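PDB 2BDV: phage-related conserved hypothetical protein, BB2244 from Bordetella bronchiseptica, which is of unknown function but belongs to the SOS response associated peptidase (SRAP) family, whose members are thought to act at damaged DNA. Local coordinates for residues 3-14 and 97-105. Numbering follows the deposited sequence.
Sequences GRIAQKSAPEDY and VPADGWYEW
The carboxylate of D100 reaches into the chain at K8 and S9 and is gripped there by several donors. OD2 takes three hydrogen bonds: K8 N at 2.7 Å from above the carboxylate plane, and S9 N and the hydroxyl of Y14 from the syn side, each well tilted out of that plane. The other oxygen, OD1, meets the S9 hydroxyl at a distance, 2.5 Å from S9 OG, so short that its exact value is doubtful. So many donors would probably favour the charged carboxylate, and they fix its rotation. Y14 is oriented from two directions at once: D100 OD2 lies in the plane of its ring, 2.6 Å from Y14 OH, while P98 CB sits over one face as a CH-pi contact, 3.5 Å from the ring centroid. Beside them, Q7 runs extended beyond CG and sends NE2 to P98 O in a nearly straight bond (171°), with P98 O in the plane of the Q7 side-chain amide; NE2 also serves L43 O.

Further along, 5-7 pairs antiparallel with 101-105. I5 faces W102 as a non-hydrogen-bonded pair, and the bond from Y103 N to R4 O is 2.9 Å long. R4 swings CG away from its own N (chi1 -155°), then bends at chi2 and chi3, which lays its aliphatic part against Y103 CD1 and turns one face of its guanidinium to the rim of W105. W105 CH2 stands above the centre of that group, 3.6 Å from R4 CZ, but the planes are 54° apart, so the two are not stacked flat. R4 NH2 bonds V209 O and N35 OD1.

The chain turns a corner at D100, passing from one sheet to another. Strand 5-7 comes first in the antiparallel sheet, followed by 101-107 and 116-123, and also bonds through its backbone to R33 and I36, whereas 94-99 edges the mixed sheet beside 126-133; I5 and A99 both pack on F129 there, and helix 11-18 brings Y14 against P126.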
loop_
_atom_site.group_PDB
_atom_site.type_symbol
_atom_site.label_atom_id
_atom_site.label_comp_id
_atom_site.label_asym_id
_atom_site.label_seq_id
_atom_site.Cartn_x
_atom_site.Cartn_y
_atom_site.Cartn_z
ATOM N N GLY A 3 -5.829 -3.108 5.425
ATOM C CA GLY A 3 -6.149 -2.022 6.329
ATOM C C GLY A 3 -5.085 -1.707 7.352
ATOM O O GLY A 3 -5.221 -0.757 8.119
ATOM N N ARG A 4 -4.013 -2.487 7.350
ATOM C CA ARG A 4 -2.941 -2.295 8.308
ATOM C C ARG A 4 -1.650 -2.870 7.728
ATOM O O ARG A 4 -1.658 -3.950 7.138
ATOM C CB ARG A 4 -3.298 -3.031 9.601
ATOM C CG ARG A 4 -2.644 -2.495 10.859
ATOM C CD ARG A 4 -3.310 -1.196 11.306
ATOM N NE ARG A 4 -4.744 -1.350 11.571
ATOM C CZ ARG A 4 -5.263 -1.981 12.624
ATOM N NH1 ARG A 4 -6.581 -2.061 12.768
ATOM N NH2 ARG A 4 -4.473 -2.531 13.534
ATOM N N ILE A 5 -0.543 -2.154 7.887
ATOM C CA ILE A 5 0.735 -2.643 7.384
ATOM C C ILE A 5 1.804 -2.508 8.462
ATOM O O ILE A 5 1.563 -1.944 9.536
ATOM C CB ILE A 5 1.239 -1.850 6.152
ATOM C CG1 ILE A 5 1.425 -0.386 6.528
ATOM C CG2 ILE A 5 0.303 -2.059 4.976
ATOM C CD1 ILE A 5 2.114 0.466 5.452
ATOM N N ALA A 6 2.989 -3.026 8.161
ATOM C CA ALA A 6 4.110 -2.948 9.086
ATOM C C ALA A 6 5.373 -2.455 8.383
ATOM O O ALA A 6 5.739 -2.961 7.325
ATOM C CB ALA A 6 4.366 -4.320 9.727
ATOM N N GLN A 7 6.010 -1.444 8.971
ATOM C CA GLN A 7 7.262 -0.889 8.458
ATOM C C GLN A 7 8.258 -0.944 9.616
ATOM O O GLN A 7 8.391 0.009 10.392
ATOM C CB GLN A 7 7.087 0.558 7.988
ATOM C CG GLN A 7 6.248 0.702 6.720
ATOM C CD GLN A 7 6.208 2.132 6.190
ATOM O OE1 GLN A 7 6.247 3.093 6.959
ATOM N NE2 GLN A 7 6.109 2.275 4.869
ATOM N N LYS A 8 8.953 -2.072 9.730
ATOM C CA LYS A 8 9.918 -2.265 10.803
ATOM C C LYS A 8 11.394 -2.278 10.409
ATOM O O LYS A 8 12.264 -2.163 11.272
ATOM C CB LYS A 8 9.571 -3.530 11.582
ATOM C CG LYS A 8 9.057 -4.683 10.749
ATOM C CD LYS A 8 8.380 -5.705 11.658
ATOM C CE LYS A 8 8.081 -6.997 10.925
ATOM N NZ LYS A 8 7.449 -8.003 11.826
ATOM N N SER A 9 11.683 -2.415 9.120
ATOM C CA SER A 9 13.068 -2.411 8.666
ATOM C C SER A 9 13.599 -0.992 8.609
ATOM O O SER A 9 12.836 -0.028 8.581
ATOM C CB SER A 9 13.194 -3.023 7.275
ATOM O OG SER A 9 12.898 -4.399 7.301
ATOM N N ALA A 10 14.921 -0.875 8.594
ATOM C CA ALA A 10 15.566 0.420 8.508
ATOM C C ALA A 10 15.185 1.021 7.164
ATOM O O ALA A 10 15.115 0.317 6.158
ATOM C CB ALA A 10 17.073 0.254 8.595
ATOM N N PRO A 11 14.923 2.332 7.128
ATOM C CA PRO A 11 14.551 2.985 5.871
ATOM C C PRO A 11 15.575 2.779 4.744
ATOM O O PRO A 11 15.188 2.646 3.585
ATOM C CB PRO A 11 14.387 4.450 6.274
ATOM C CG PRO A 11 15.258 4.578 7.491
ATOM C CD PRO A 11 14.968 3.304 8.231
ATOM N N GLU A 12 16.867 2.733 5.079
ATOM C CA GLU A 12 17.878 2.533 4.049
ATOM C C GLU A 12 17.723 1.175 3.371
ATOM O O GLU A 12 18.148 1.006 2.234
ATOM C CB GLU A 12 19.303 2.662 4.607
ATOM C CG GLU A 12 19.725 1.565 5.561
ATOM C CD GLU A 12 19.504 1.949 7.004
ATOM O OE1 GLU A 12 19.936 1.184 7.901
ATOM O OE2 GLU A 12 18.897 3.018 7.241
ATOM N N ASP A 13 17.118 0.209 4.059
ATOM C CA ASP A 13 16.920 -1.105 3.457
ATOM C C ASP A 13 15.886 -1.044 2.322
ATOM O O ASP A 13 16.031 -1.745 1.320
ATOM C CB ASP A 13 16.478 -2.136 4.505
ATOM C CG ASP A 13 17.602 -2.534 5.458
ATOM O OD1 ASP A 13 17.329 -3.317 6.388
ATOM O OD2 ASP A 13 18.752 -2.074 5.285
ATOM N N TYR A 14 14.856 -0.209 2.472
ATOM C CA TYR A 14 13.824 -0.079 1.443
ATOM C C TYR A 14 14.412 0.515 0.172
ATOM O O TYR A 14 14.128 0.058 -0.930
ATOM C CB TYR A 14 12.664 0.809 1.916
ATOM C CG TYR A 14 11.886 0.250 3.093
ATOM C CD1 TYR A 14 11.570 -1.099 3.159
ATOM C CD2 TYR A 14 11.481 1.071 4.141
ATOM C CE1 TYR A 14 10.880 -1.632 4.241
ATOM C CE2 TYR A 14 10.786 0.556 5.233
ATOM C CZ TYR A 14 10.491 -0.803 5.276
ATOM O OH TYR A 14 9.836 -1.333 6.360
ATOM N N VAL A 97 4.835 1.959 -1.607
ATOM C CA VAL A 97 4.755 1.988 -0.155
ATOM C C VAL A 97 5.475 0.756 0.367
ATOM O O VAL A 97 4.960 -0.366 0.271
ATOM C CB VAL A 97 3.301 1.929 0.357
ATOM C CG1 VAL A 97 3.303 1.918 1.879
ATOM C CG2 VAL A 97 2.503 3.120 -0.155
ATOM N N PRO A 98 6.681 0.938 0.920
ATOM C CA PRO A 98 7.438 -0.197 1.448
ATOM C C PRO A 98 6.770 -0.793 2.690
ATOM O O PRO A 98 6.133 -0.077 3.469
ATOM C CB PRO A 98 8.800 0.417 1.743
ATOM C CG PRO A 98 8.471 1.823 2.071
ATOM C CD PRO A 98 7.460 2.180 1.024
ATOM N N ALA A 99 6.922 -2.108 2.857
ATOM C CA ALA A 99 6.338 -2.824 3.983
ATOM C C ALA A 99 6.956 -4.203 4.218
ATOM O O ALA A 99 7.266 -4.941 3.278
ATOM C CB ALA A 99 4.836 -2.971 3.773
ATOM N N ASP A 100 7.119 -4.548 5.486
ATOM C CA ASP A 100 7.672 -5.840 5.854
ATOM C C ASP A 100 6.542 -6.868 5.819
ATOM O O ASP A 100 6.779 -8.075 5.722
ATOM C CB ASP A 100 8.305 -5.722 7.240
ATOM C CG ASP A 100 9.508 -4.791 7.237
ATOM O OD1 ASP A 100 10.615 -5.259 6.916
ATOM O OD2 ASP A 100 9.348 -3.585 7.522
ATOM N N GLY A 101 5.313 -6.363 5.876
ATOM C CA GLY A 101 4.130 -7.214 5.847
ATOM C C GLY A 101 2.844 -6.436 6.121
ATOM O O GLY A 101 2.867 -5.212 6.272
ATOM N N TRP A 102 1.712 -7.133 6.183
ATOM C CA TRP A 102 0.440 -6.469 6.442
ATOM C C TRP A 102 -0.469 -7.381 7.264
ATOM O O TRP A 102 -0.167 -8.564 7.462
ATOM C CB TRP A 102 -0.240 -6.061 5.116
ATOM C CG TRP A 102 -0.780 -7.205 4.277
ATOM C CD1 TRP A 102 -2.060 -7.672 4.261
ATOM C CD2 TRP A 102 -0.043 -8.030 3.363
ATOM N NE1 TRP A 102 -2.173 -8.737 3.397
ATOM C CE2 TRP A 102 -0.950 -8.979 2.829
ATOM C CE3 TRP A 102 1.296 -8.063 2.940
ATOM C CZ2 TRP A 102 -0.567 -9.949 1.898
ATOM C CZ3 TRP A 102 1.680 -9.030 2.012
ATOM C CH2 TRP A 102 0.746 -9.960 1.502
ATOM N N TYR A 103 -1.577 -6.833 7.752
ATOM C CA TYR A 103 -2.491 -7.622 8.556
ATOM C C TYR A 103 -3.868 -7.796 7.939
ATOM O O TYR A 103 -4.374 -6.904 7.266
ATOM C CB TYR A 103 -2.675 -6.991 9.933
ATOM C CG TYR A 103 -1.400 -6.694 10.681
ATOM C CD1 TYR A 103 -0.673 -5.529 10.427
ATOM C CD2 TYR A 103 -0.939 -7.557 11.668
ATOM C CE1 TYR A 103 0.477 -5.231 11.145
ATOM C CE2 TYR A 103 0.208 -7.272 12.390
ATOM C CZ TYR A 103 0.911 -6.106 12.125
ATOM O OH TYR A 103 2.042 -5.823 12.854
ATOM N N GLU A 104 -4.462 -8.960 8.186
ATOM C CA GLU A 104 -5.812 -9.284 7.739
ATOM C C GLU A 104 -6.475 -10.012 8.912
ATOM O O GLU A 104 -5.845 -10.831 9.575
ATOM C CB GLU A 104 -5.797 -10.211 6.519
ATOM C CG GLU A 104 -5.189 -9.609 5.267
ATOM C CD GLU A 104 -5.163 -10.588 4.119
ATOM O OE1 GLU A 104 -4.546 -10.280 3.078
ATOM O OE2 GLU A 104 -5.767 -11.669 4.258
ATOM N N TRP A 105 -7.742 -9.708 9.162
ATOM C CA TRP A 105 -8.479 -10.333 10.247
ATOM C C TRP A 105 -9.380 -11.447 9.717
ATOM O O TRP A 105 -10.166 -11.252 8.782
ATOM C CB TRP A 105 -9.310 -9.281 10.981
ATOM C CG TRP A 105 -8.484 -8.369 11.843
ATOM C CD1 TRP A 105 -8.411 -8.368 13.217
ATOM C CD2 TRP A 105 -7.600 -7.337 11.398
ATOM N NE1 TRP A 105 -7.537 -7.398 13.648
ATOM C CE2 TRP A 105 -7.025 -6.749 12.554
ATOM C CE3 TRP A 105 -7.234 -6.849 10.134
ATOM C CZ2 TRP A 105 -6.105 -5.698 12.481
ATOM C CZ3 TRP A 105 -6.313 -5.797 10.063
ATOM C CH2 TRP A 105 -5.763 -5.236 11.233
HETATM O O HOH W 1 -6.549 -5.731 6.564
#